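PDB 6RVB: NADH oxidase from Thermus thermophilus, which probably reduces coenzyme A disulfide at the expense of NADH, working as an FAD-dependent enzyme of the class-III pyridine nucleotide-disulfide oxidoreductase family. Local coordinates for residues P190-L195 with K355-S360; G371-E376 with G389-R394; E267-N272 with G306-S311. All blocks are in the same frame, centred on the assembly; numbering follows the deposited sequence.

In the fold
Contacts 1 and 2 hold the same part of the fold: strand 353-361 is the sheet neighbour of strand 372-380, so the helix packing of 190-195 on 355-360 and the strand pairing of 371-376 with 389-394 touch directly, their centres 8 Å apart. Contact 1 lies at the surface and combines a salt bridge with a carbon-over-ring contact; contact 2 is mostly buried and rests on regular backbone hydrogen bonds. Contact 3, 267-272 with 306-311, lies about 38 Å from contact 1 between centres, on the opposite side of the chain's centre. It is buried, purely apolar across its segments, and packs a loop on a helix that also sends Arg307 to coenzyme A.

Contact 1: residues P190-L195 with K355-S360; sequences PEVGAL and KVFIQS. With COA (coenzyme A), chain J.
Lys355 NZ donates to Glu191 OE1 at 3.2 Å, a salt bridge between the first turn of helix 190-202 and edge strand 353-361 of the antiparallel sheet in the dimerisation domain. The contact is a helix laid on a sheet: the short segments' axes approach to 10.7 Å and their directions differ by 31°. The ammonium uses the syn lone pair of OE1, on the side of the other carboxylate oxygen. Lysine and glutamate meet head-on, Lys355 stretched out past CG and Glu191 bent at chi2.

On the other flank of the strand, away from the helix, the Gln359 carbonyl oxygen accepts a nearly straight bond from coenzyme A N6A. Gln359 O thereby reads the exocyclic amine of an adenine whose coenzyme is also bonded by Arg307, Lys20 and Arg63 of the second subunit, so the strand contributes to a site shared across the dimer.

Packing on the helix side centres on Phe357. Glu191 CB sits 3.5 Å from the centroid of the Phe357 ring, 13° off the ring normal, which defines a CH-pi contact over the face; the bend at chi2 then carries the carboxylate on to Lys355 NZ. The phenylalanine, with CG anti to the backbone N, extends toward the helix, and the two chains run antiparallel alongside each other. Beside it on strand 372-380, Trp374 meets the Phe357 ring with the two planes at about 30°, so the ring also has an aromatic neighbour in the adjoining strand.

Lighter apolar contacts complete the packing. Val192 CG2 approaches Phe357 CE2 obliquely, and Leu195 CD1 meets the ring at its edge, near its plane, 4.1 Å from Phe357 CZ.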
loop_
_atom_site.group_PDB
_atom_site.type_symbol
_atom_site.label_atom_id
_atom_site.label_comp_id
_atom_site.label_asym_id
_atom_site.label_seq_id
_atom_site.Cartn_x
_atom_site.Cartn_y
_atom_site.Cartn_z
ATOM N N PRO A 190 19.068 -10.098 -7.558
ATOM C CA PRO A 190 20.061 -9.012 -7.761
ATOM C C PRO A 190 19.590 -7.782 -8.526
ATOM O O PRO A 190 20.408 -6.877 -8.554
ATOM C CB PRO A 190 21.215 -9.722 -8.465
ATOM C CG PRO A 190 20.614 -10.718 -9.149
ATOM C CD PRO A 190 19.507 -11.292 -8.261
ATOM N N GLU A 191 18.349 -7.781 -9.051
ATOM C CA GLU A 191 17.715 -6.624 -9.701
ATOM C C GLU A 191 17.575 -5.480 -8.652
ATOM O O GLU A 191 17.752 -4.284 -8.955
ATOM C CB GLU A 191 16.321 -6.945 -10.255
ATOM C CG GLU A 191 16.169 -7.825 -11.427
ATOM C CD GLU A 191 16.263 -9.391 -11.223
ATOM O OE1 GLU A 191 16.918 -9.896 -10.228
ATOM O OE2 GLU A 191 15.673 -10.092 -12.136
ATOM N N VAL A 192 17.211 -5.859 -7.430
ATOM C CA VAL A 192 17.045 -4.878 -6.388
ATOM C C VAL A 192 18.407 -4.348 -6.029
ATOM O O VAL A 192 18.596 -3.167 -6.013
ATOM C CB VAL A 192 16.280 -5.418 -5.161
ATOM C CG1 VAL A 192 16.429 -4.454 -3.958
ATOM C CG2 VAL A 192 14.886 -5.621 -5.558
ATOM N N GLY A 193 19.360 -5.222 -5.717
ATOM C CA GLY A 193 20.739 -4.807 -5.462
ATOM C C GLY A 193 21.245 -3.793 -6.505
ATOM O O GLY A 193 21.937 -2.830 -6.143
ATOM N N ALA A 194 20.913 -4.001 -7.787
ATOM C CA ALA A 194 21.306 -3.074 -8.812
ATOM C C ALA A 194 20.730 -1.662 -8.656
ATOM O O ALA A 194 21.452 -0.660 -8.844
ATOM C CB ALA A 194 20.894 -3.570 -10.059
ATOM N N LEU A 195 19.412 -1.598 -8.425
ATOM C CA LEU A 195 18.699 -0.345 -8.339
ATOM C C LEU A 195 19.306 0.427 -7.155
ATOM O O LEU A 195 19.328 1.680 -7.139
ATOM C CB LEU A 195 17.197 -0.572 -8.114
ATOM C CG LEU A 195 16.315 -0.998 -9.285
ATOM C CD1 LEU A 195 14.928 -1.239 -8.859
ATOM C CD2 LEU A 195 16.183 0.073 -10.267
ATOM N N LYS A 355 11.037 -16.264 -11.376
ATOM C CA LYS A 355 10.713 -14.876 -11.061
ATOM C C LYS A 355 10.177 -14.057 -12.219
ATOM O O LYS A 355 10.315 -14.439 -13.374
ATOM C CB LYS A 355 11.905 -14.160 -10.461
ATOM C CG LYS A 355 12.936 -13.798 -11.376
ATOM C CD LYS A 355 14.106 -13.235 -10.634
ATOM C CE LYS A 355 15.323 -13.042 -11.506
ATOM N NZ LYS A 355 16.483 -13.037 -10.544
ATOM N N VAL A 356 9.573 -12.927 -11.904
ATOM C CA VAL A 356 9.237 -11.968 -12.889
ATOM C C VAL A 356 9.587 -10.596 -12.297
ATOM O O VAL A 356 9.485 -10.417 -11.095
ATOM C CB VAL A 356 7.766 -12.141 -13.302
ATOM C CG1 VAL A 356 6.847 -11.525 -12.316
ATOM C CG2 VAL A 356 7.546 -11.405 -14.500
ATOM N N PHE A 357 10.043 -9.629 -13.083
ATOM C CA PHE A 357 10.477 -8.340 -12.465
ATOM C C PHE A 357 10.170 -7.202 -13.420
ATOM O O PHE A 357 10.785 -7.122 -14.484
ATOM C CB PHE A 357 11.987 -8.374 -12.197
ATOM C CG PHE A 357 12.530 -7.166 -11.533
ATOM C CD1 PHE A 357 12.952 -6.087 -12.268
ATOM C CD2 PHE A 357 12.628 -7.093 -10.133
ATOM C CE1 PHE A 357 13.437 -4.893 -11.640
ATOM C CE2 PHE A 357 13.122 -5.893 -9.474
ATOM C CZ PHE A 357 13.509 -4.806 -10.246
ATOM N N ILE A 358 9.196 -6.367 -13.068
ATOM C CA ILE A 358 8.672 -5.431 -14.012
ATOM C C ILE A 358 8.898 -4.057 -13.471
ATOM O O ILE A 358 9.111 -3.959 -12.297
ATOM C CB ILE A 358 7.222 -5.643 -14.449
ATOM C CG1 ILE A 358 6.282 -5.431 -13.316
ATOM C CG2 ILE A 358 7.079 -6.929 -14.944
ATOM C CD1 ILE A 358 5.945 -4.065 -13.105
ATOM N N GLN A 359 8.965 -3.046 -14.368
ATOM C CA GLN A 359 9.086 -1.685 -13.926
ATOM C C GLN A 359 7.931 -0.908 -14.510
ATOM O O GLN A 359 7.751 -0.983 -15.725
ATOM C CB GLN A 359 10.365 -1.080 -14.386
ATOM C CG GLN A 359 10.173 0.350 -14.694
ATOM C CD GLN A 359 11.436 1.111 -14.920
ATOM O OE1 GLN A 359 12.530 0.566 -15.089
ATOM N NE2 GLN A 359 11.289 2.399 -14.912
ATOM N N SER A 360 7.161 -0.226 -13.631
ATOM C CA SER A 360 5.939 0.446 -13.960
ATOM C C SER A 360 6.027 1.807 -13.291
ATOM O O SER A 360 7.096 2.222 -12.887
ATOM C CB SER A 360 4.748 -0.275 -13.443
ATOM O OG SER A 360 3.588 0.255 -14.071
HETATM N N1A COA J . 6.676 -3.697 -17.688
HETATM C C2A COA J . 6.498 -4.908 -18.322
HETATM N N3A COA J . 5.351 -5.265 -19.014
HETATM C C4A COA J . 4.265 -4.405 -19.131
HETATM C C5A COA J . 4.369 -3.073 -18.454
HETATM C C6A COA J . 5.637 -2.741 -17.731
HETATM N N6A COA J . 5.634 -1.496 -17.140
HETATM N N7A COA J . 3.192 -2.417 -18.652
HETATM C C8A COA J . 2.398 -3.234 -19.397
HETATM N N9A COA J . 3.024 -4.406 -19.678
HETATM C C1B COA J . 2.380 -5.488 -20.465
HETATM C C2B COA J . 1.068 -6.009 -19.856
HETATM O O2B COA J . 1.351 -7.045 -18.889
HETATM C C3B COA J . 0.290 -6.586 -21.036
HETATM O O3B COA J . 0.566 -8.006 -21.140
HETATM P P3B COA J . 0.078 -9.041 -22.290
HETATM O O7A COA J . 0.098 -10.319 -21.473
HETATM O O8A COA J . -1.235 -8.554 -22.804
HETATM O O9A COA J . 1.094 -8.928 -23.415
HETATM C C4B COA J . 0.859 -5.840 -22.225
HETATM O O4B COA J . 1.978 -5.067 -21.774
HETATM C C5B COA J . -0.110 -4.854 -22.798
HETATM O O5B COA J . -0.078 -3.639 -22.041
HETATM P P1A COA J . -0.352 -2.275 -22.855
HETATM O O1A COA J . -0.137 -1.258 -21.789
HETATM O O2A COA J . 0.438 -2.206 -24.144
HETATM O O3A COA J . -1.958 -2.404 -23.049
HETATM P P2A COA J . -2.945 -2.664 -24.321
HETATM O O4A COA J . -4.001 -3.774 -24.039
HETATM O O5A COA J . -2.074 -2.630 -25.566
HETATM O O6A COA J . -3.618 -1.211 -24.223
HETATM C CBP COA J . -5.166 0.559 -24.188
HETATM C CCP COA J . -4.982 -0.933 -24.357
HETATM C CDP COA J . -3.852 1.312 -23.943
HETATM C CEP COA J . -5.765 1.003 -25.510
HETATM C CAP COA J . -6.163 0.706 -23.012
HETATM O OAP COA J . -5.642 0.226 -21.768
HETATM C C9P COA J . -6.677 2.108 -22.851
HETATM O O9P COA J . -7.466 2.597 -23.682
HETATM N N8P COA J . -6.252 2.795 -21.789
HETATM C C7P COA J . -6.501 4.232 -21.844
HETATM C C6P COA J . -7.904 4.554 -21.329
HETATM C C5P COA J . -7.892 4.038 -19.902
HETATM O O5P COA J . -8.128 2.864 -19.629
HETATM N N4P COA J . -7.623 4.891 -18.940
HETATM C C3P COA J . -8.288 4.578 -17.699
HETATM C C2P COA J . -9.796 4.639 -17.883
HETATM S S1P COA J . -10.329 6.156 -17.058
#

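Contact 2: residues G371-E376 with G389-R394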
loop_
_atom_site.group_PDB
_atom_site.type_symbol
_atom_site.label_atom_id
_atom_site.label_comp_id
_atom_site.label_asym_id
_atom_site.label_seq_id
_atom_site.Cartn_x
_atom_site.Cartn_y
_atom_site.Cartn_z
ATOM N N GLY A 371 6.335 8.645 -10.406
ATOM C CA GLY A 371 7.695 8.141 -10.457
ATOM C C GLY A 371 7.684 6.666 -10.770
ATOM O O GLY A 371 6.661 6.108 -11.066
ATOM N N PRO A 372 8.822 6.006 -10.691
ATOM C CA PRO A 372 8.876 4.616 -11.110
ATOM C C PRO A 372 8.595 3.759 -9.920
ATOM O O PRO A 372 8.706 4.174 -8.804
ATOM C CB PRO A 372 10.308 4.481 -11.553
ATOM C CG PRO A 372 11.006 5.283 -10.589
ATOM C CD PRO A 372 10.126 6.446 -10.208
ATOM N N LEU A 373 8.153 2.560 -10.192
ATOM C CA LEU A 373 7.752 1.572 -9.184
ATOM C C LEU A 373 8.014 0.220 -9.833
ATOM O O LEU A 373 7.532 -0.030 -10.984
ATOM C CB LEU A 373 6.274 1.702 -8.867
ATOM C CG LEU A 373 5.916 0.880 -7.649
ATOM C CD1 LEU A 373 4.906 1.646 -6.928
ATOM C CD2 LEU A 373 5.315 -0.488 -8.025
ATOM N N TRP A 374 8.811 -0.618 -9.162
ATOM C CA TRP A 374 9.240 -1.890 -9.733
ATOM C C TRP A 374 8.620 -2.934 -8.853
ATOM O O TRP A 374 8.552 -2.704 -7.636
ATOM C CB TRP A 374 10.712 -2.079 -9.595
ATOM C CG TRP A 374 11.615 -1.189 -10.433
ATOM C CD1 TRP A 374 12.220 -1.511 -11.624
ATOM C CD2 TRP A 374 12.062 0.133 -10.112
ATOM N NE1 TRP A 374 12.947 -0.439 -12.082
ATOM C CE2 TRP A 374 12.873 0.570 -11.168
ATOM C CE3 TRP A 374 11.794 1.022 -9.065
ATOM C CZ2 TRP A 374 13.445 1.803 -11.174
ATOM C CZ3 TRP A 374 12.369 2.248 -9.088
ATOM C CH2 TRP A 374 13.174 2.630 -10.135
ATOM N N VAL A 375 8.107 -4.042 -9.412
ATOM C CA VAL A 375 7.625 -5.086 -8.544
ATOM C C VAL A 375 8.215 -6.375 -9.041
ATOM O O VAL A 375 8.434 -6.494 -10.244
ATOM C CB VAL A 375 6.114 -5.111 -8.377
ATOM C CG1 VAL A 375 5.416 -4.120 -9.289
ATOM C CG2 VAL A 375 5.601 -6.482 -8.579
ATOM N N GLU A 376 8.596 -7.256 -8.093
ATOM C CA GLU A 376 9.111 -8.606 -8.356
ATOM C C GLU A 376 8.199 -9.666 -7.823
ATOM O O GLU A 376 7.757 -9.515 -6.723
ATOM C CB GLU A 376 10.450 -8.877 -7.672
ATOM C CG GLU A 376 10.995 -10.279 -8.057
ATOM C CD GLU A 376 12.318 -10.546 -7.390
ATOM O OE1 GLU A 376 12.846 -9.631 -6.735
ATOM O OE2 GLU A 376 12.831 -11.680 -7.518
ATOM N N GLY A 389 8.347 -11.802 -2.964
ATOM C CA GLY A 389 7.957 -10.664 -3.795
ATOM C C GLY A 389 8.739 -9.441 -3.362
ATOM O O GLY A 389 9.209 -9.407 -2.218
ATOM N N ALA A 390 8.950 -8.470 -4.247
ATOM C CA ALA A 390 9.540 -7.227 -3.801
ATOM C C ALA A 390 8.789 -6.084 -4.378
ATOM O O ALA A 390 8.220 -6.207 -5.430
ATOM C CB ALA A 390 10.916 -7.165 -4.201
ATOM N N VAL A 391 8.703 -4.953 -3.739
ATOM C CA VAL A 391 8.391 -3.818 -4.605
ATOM C C VAL A 391 9.310 -2.673 -4.249
ATOM O O VAL A 391 9.732 -2.591 -3.080
ATOM C CB VAL A 391 6.906 -3.375 -4.651
ATOM C CG1 VAL A 391 5.961 -4.287 -3.887
ATOM C CG2 VAL A 391 6.807 -2.001 -4.218
ATOM N N VAL A 392 9.749 -1.895 -5.238
ATOM C CA VAL A 392 10.587 -0.784 -4.876
ATOM C C VAL A 392 9.986 0.449 -5.493
ATOM O O VAL A 392 9.509 0.364 -6.619
ATOM C CB VAL A 392 12.150 -0.993 -5.057
ATOM C CG1 VAL A 392 12.495 -2.278 -5.699
ATOM C CG2 VAL A 392 12.777 0.182 -5.695
ATOM N N ALA A 393 9.917 1.545 -4.721
ATOM C CA ALA A 393 9.231 2.745 -5.153
ATOM C C ALA A 393 9.939 3.935 -4.545
ATOM O O ALA A 393 10.885 3.698 -3.809
ATOM C CB ALA A 393 7.840 2.666 -4.724
ATOM N N ARG A 394 9.565 5.184 -4.860
ATOM C CA ARG A 394 10.030 6.306 -4.032
ATOM C C ARG A 394 9.015 6.409 -2.874
ATOM O O ARG A 394 9.348 6.587 -1.729
ATOM C CB ARG A 394 10.134 7.592 -4.825
ATOM C CG ARG A 394 10.654 7.395 -6.247
ATOM C CD ARG A 394 11.533 8.539 -6.800
ATOM N NE ARG A 394 12.287 8.142 -8.014
ATOM C CZ ARG A 394 13.495 7.508 -8.036
ATOM N NH1 ARG A 394 14.117 7.192 -6.921
ATOM N NH2 ARG A 394 14.124 7.153 -9.165
#
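Val392 O takes the N-H of Trp374 at 2.8 Å, in a bond that is nearly straight at hydrogen (170°), and the same oxygen has two further neighbours. Leu373 CA supplies a CA-H...O contact at 3.3 Å, and the Trp374 ring presents its edge, with the oxygen in the ring plane and CE3 3.4 Å away. The reciprocal bond, Val392 N to Trp374 O, closes the hydrogen-bonded pair of this antiparallel hairpin, whose strand segments run at 174°.

Two residues along, Glu376 and Ala390 repeat the pattern with both of their backbone bonds, and Val375 faces Val391 as the non-hydrogen-bonded pair between them, CA atoms 4.2 Å apart. This alternation of pairs shows a regular register.

Side chains then sort by face. Trp374, Val392, Glu376 and Ala390 lie together: the indole takes chi1 -70°, which turns its benzo edge over the neighbouring strand, and CE3 comes 3.6 Å from Val392 CG2. Glu376 instead extends fully, its CB 3.9 Å from Ala390 CB and its OE1 hydrogen-bonded to Trp188 NE1. Helix 190-202 packs on this face through Val192 and Leu195. On the other face Val375 meets Val391, and helix 434-438 adds Pro434 and Ala438.

At the far end Pro372 CD lies 3.5 Å from Arg394 NE, while Arg394 NH1 bonds to Asp333 O. Backbone bonding therefore fixes the strand pairing, and apolar groups seat the helices on this hairpin of the dimerisation domain: Trp374 and Val392 under helix 190-202, Leu373 and Val375 under helix 434-438.

Contact 3: residues E267-N272 with G306-S311; sequences ERMRTN and GRTAGS. With COA (coenzyme A), chain G.
With chi1 -59° Met269 CG points away from its own carbonyl carbon, while Thr308 swings CG2 to the side of its CA-CB bond remote from the backbone N; together these torsions bring Met269 CG to 3.7 Å from Thr308 CG2. The two side chains cross at about a right angle, and it is the methionine's CG, not its sulfur, that touches: chi1 puts CG against the threonine methyl, and the bend at chi2 turns SD off from the helix. Met269 has the left-handed backbone conformation (phi 67°, psi 21°), and its CB points toward the helix.

Next to this, Met269 CB lies 4.2 Å from Ala309 CB, in line with the closest backbone approach, 5.6 Å between the CA atoms of these two residues. Thr308 CG2 also nears the backbone of the loop, 4.0 Å from Glu267 O. No hydrogen bond joins the segments: Thr308 OG1 is bonded to Lys304 O within its own helix, leaving the methyl to face the loop. The loop is tied down separately, through Glu267 OE2 with Arg319 and Asp266 OD1 with the N atoms of Arg268 and Arg270.

From the helix Arg307 extends to coenzyme A, its NH1 donating to O8A of the 3'-phosphate at 2.6 Å; NH2 makes a weak bond to O7A. The phosphorus lies in the guanidinium plane, at its edge, and Lys20 also bonds the coenzyme.

Helix 299-313 thus packs its Thr308 and Ala309 on a loop leading to strand 276-278, an edge strand of the parallel FAD-domain sheet, and offers Arg307 to the coenzyme A site of this flavoprotein disulfide reductase fold.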
loop_
_atom_site.group_PDB
_atom_site.type_symbol
_atom_site.label_atom_id
_atom_site.label_comp_id
_atom_site.label_asym_id
_atom_site.label_seq_id
_atom_site.Cartn_x
_atom_site.Cartn_y
_atom_site.Cartn_z
ATOM N N GLU A 267 3.398 -21.101 19.924
ATOM C CA GLU A 267 2.518 -20.019 19.531
ATOM C C GLU A 267 2.162 -19.183 20.750
ATOM O O GLU A 267 1.429 -18.234 20.657
ATOM C CB GLU A 267 1.246 -20.513 18.836
ATOM C CG GLU A 267 1.383 -21.427 17.651
ATOM C CD GLU A 267 0.031 -21.801 17.033
ATOM O OE1 GLU A 267 0.038 -22.382 15.936
ATOM O OE2 GLU A 267 -1.052 -21.512 17.602
ATOM N N ARG A 268 2.640 -19.521 21.927
ATOM C CA ARG A 268 2.241 -18.755 23.091
ATOM C C ARG A 268 3.456 -18.125 23.650
ATOM O O ARG A 268 3.425 -17.613 24.774
ATOM C CB ARG A 268 1.631 -19.615 24.153
ATOM C CG ARG A 268 0.314 -19.279 24.459
ATOM C CD ARG A 268 -0.535 -20.443 24.274
ATOM N NE ARG A 268 -0.670 -21.248 25.489
ATOM C CZ ARG A 268 -0.136 -22.453 25.665
ATOM N NH1 ARG A 268 0.620 -23.037 24.672
ATOM N NH2 ARG A 268 -0.389 -23.056 26.830
ATOM N N MET A 269 4.524 -18.168 22.855
ATOM C CA MET A 269 5.796 -17.605 23.222
ATOM C C MET A 269 6.477 -18.346 24.393
ATOM O O MET A 269 7.348 -17.818 25.030
ATOM C CB MET A 269 5.609 -16.104 23.443
ATOM C CG MET A 269 5.080 -15.418 22.172
ATOM S SD MET A 269 6.312 -15.430 20.928
ATOM C CE MET A 269 5.612 -16.702 19.964
ATOM N N ARG A 270 6.096 -19.589 24.652
ATOM C CA ARG A 270 6.685 -20.324 25.726
ATOM C C ARG A 270 7.929 -21.076 25.381
ATOM O O ARG A 270 8.014 -21.674 24.351
ATOM C CB ARG A 270 5.712 -21.322 26.247
ATOM C CG ARG A 270 6.079 -21.740 27.822
ATOM C CD ARG A 270 4.829 -22.214 28.792
ATOM N NE ARG A 270 4.173 -23.440 28.273
ATOM C CZ ARG A 270 3.398 -23.436 27.222
ATOM N NH1 ARG A 270 3.178 -22.285 26.657
ATOM N NH2 ARG A 270 2.888 -24.537 26.750
ATOM N N THR A 271 8.918 -21.050 26.256
ATOM C CA THR A 271 10.105 -21.846 26.047
ATOM C C THR A 271 9.896 -23.238 26.560
ATOM O O THR A 271 8.806 -23.623 26.957
ATOM C CB THR A 271 11.321 -21.255 26.731
ATOM O OG1 THR A 271 11.158 -21.266 28.142
ATOM C CG2 THR A 271 11.482 -19.859 26.341
ATOM N N ASN A 272 10.957 -24.008 26.558
ATOM C CA ASN A 272 10.871 -25.358 27.027
ATOM C C ASN A 272 10.689 -25.430 28.544
ATOM O O ASN A 272 10.400 -26.452 29.051
ATOM C CB ASN A 272 12.119 -26.127 26.640
ATOM C CG ASN A 272 13.355 -25.543 27.266
ATOM O OD1 ASN A 272 13.983 -26.124 28.118
ATOM N ND2 ASN A 272 13.663 -24.348 26.883
ATOM N N GLY A 306 6.112 -9.777 22.154
ATOM C CA GLY A 306 5.943 -9.265 23.493
ATOM C C GLY A 306 4.471 -9.127 23.868
ATOM O O GLY A 306 4.054 -9.575 24.962
ATOM N N ARG A 307 3.663 -8.514 22.995
ATOM C CA ARG A 307 2.246 -8.437 23.300
ATOM C C ARG A 307 1.631 -9.803 23.604
ATOM O O ARG A 307 0.811 -9.918 24.494
ATOM C CB ARG A 307 1.519 -7.813 22.156
ATOM C CG ARG A 307 0.122 -7.523 22.478
ATOM C CD ARG A 307 -0.452 -6.622 21.447
ATOM N NE ARG A 307 -1.895 -6.858 21.215
ATOM C CZ ARG A 307 -2.830 -5.998 21.623
ATOM N NH1 ARG A 307 -2.425 -4.904 22.259
ATOM N NH2 ARG A 307 -4.121 -6.202 21.388
ATOM N N THR A 308 2.022 -10.830 22.849
ATOM C CA THR A 308 1.528 -12.182 23.090
ATOM C C THR A 308 1.925 -12.768 24.434
ATOM O O THR A 308 1.081 -13.277 25.156
ATOM C CB THR A 308 1.896 -13.113 21.930
ATOM O OG1 THR A 308 1.270 -12.599 20.757
ATOM C CG2 THR A 308 1.462 -14.580 22.200
ATOM N N ALA A 309 3.214 -12.699 24.766
ATOM C CA ALA A 309 3.683 -13.222 26.060
ATOM C C ALA A 309 2.929 -12.536 27.176
ATOM O O ALA A 309 2.355 -13.177 28.036
ATOM C CB ALA A 309 5.091 -13.014 26.231
ATOM N N GLY A 310 2.911 -11.220 27.145
ATOM C CA GLY A 310 2.145 -10.488 28.124
ATOM C C GLY A 310 0.692 -10.887 28.282
ATOM O O GLY A 310 0.299 -11.210 29.385
ATOM N N SER A 311 -0.109 -10.813 27.210
ATOM C CA SER A 311 -1.429 -11.364 27.217
ATOM C C SER A 311 -1.442 -12.773 27.828
ATOM O O SER A 311 -2.251 -13.042 28.688
ATOM C CB SER A 311 -1.937 -11.457 25.820
ATOM O OG SER A 311 -2.583 -10.272 25.503
HETATM N N1A COA G . -6.127 4.698 17.846
HETATM C C2A COA G . -6.813 3.833 18.638
HETATM N N3A COA G . -6.188 2.915 19.459
HETATM C C4A COA G . -4.832 2.761 19.545
HETATM C C5A COA G . -4.007 3.657 18.695
HETATM C C6A COA G . -4.716 4.670 17.804
HETATM N N6A COA G . -3.947 5.516 16.986
HETATM N N7A COA G . -2.712 3.348 18.927
HETATM C C8A COA G . -2.737 2.330 19.821
HETATM N N9A COA G . -3.985 1.972 20.204
HETATM C C1B COA G . -4.292 0.889 21.209
HETATM C C2B COA G . -3.789 -0.482 20.751
HETATM O O2B COA G . -4.822 -1.011 19.896
HETATM C C3B COA G . -3.596 -1.304 22.034
HETATM O O3B COA G . -4.822 -1.989 22.349
HETATM P P3B COA G . -5.120 -2.954 23.603
HETATM O O7A COA G . -6.142 -3.915 23.009
HETATM O O8A COA G . -3.798 -3.532 24.056
HETATM O O9A COA G . -5.694 -2.007 24.634
HETATM C C4B COA G . -3.349 -0.249 23.079
HETATM O O4B COA G . -3.723 1.038 22.524
HETATM C C5B COA G . -1.887 -0.257 23.542
HETATM O O5B COA G . -1.094 0.549 22.647
HETATM P P1A COA G . 0.177 1.420 23.146
HETATM O O1A COA G . 0.633 2.150 21.919
HETATM O O2A COA G . -0.213 2.146 24.440
HETATM O O3A COA G . 1.249 0.215 23.378
HETATM P P2A COA G . 1.750 -0.527 24.717
HETATM O O4A COA G . 1.622 -2.049 24.589
HETATM O O5A COA G . 1.265 0.155 26.004
HETATM O O6A COA G . 3.296 -0.075 24.445
HETATM C CBP COA G . 5.636 -0.097 24.353
HETATM C CCP COA G . 4.427 -0.937 24.661
HETATM C CDP COA G . 5.121 1.276 23.935
HETATM C CEP COA G . 6.426 0.085 25.634
HETATM C CAP COA G . 6.382 -0.895 23.236
HETATM O OAP COA G . 5.558 -1.001 22.057
HETATM C C9P COA G . 7.706 -0.293 22.825
HETATM O O9P COA G . 8.650 -0.356 23.603
HETATM N N8P COA G . 7.844 0.337 21.648
HETATM C C7P COA G . 9.026 1.167 21.493
HETATM C C6P COA G . 10.167 0.306 20.975
HETATM C C5P COA G . 9.611 -0.148 19.635
HETATM O O5P COA G . 8.858 -1.107 19.521
HETATM N N4P COA G . 9.938 0.487 18.530
HETATM C C3P COA G . 10.058 -0.424 17.390
HETATM C C2P COA G . 11.202 -1.447 17.541
HETATM S S1P COA G . 12.682 -0.912 16.564
#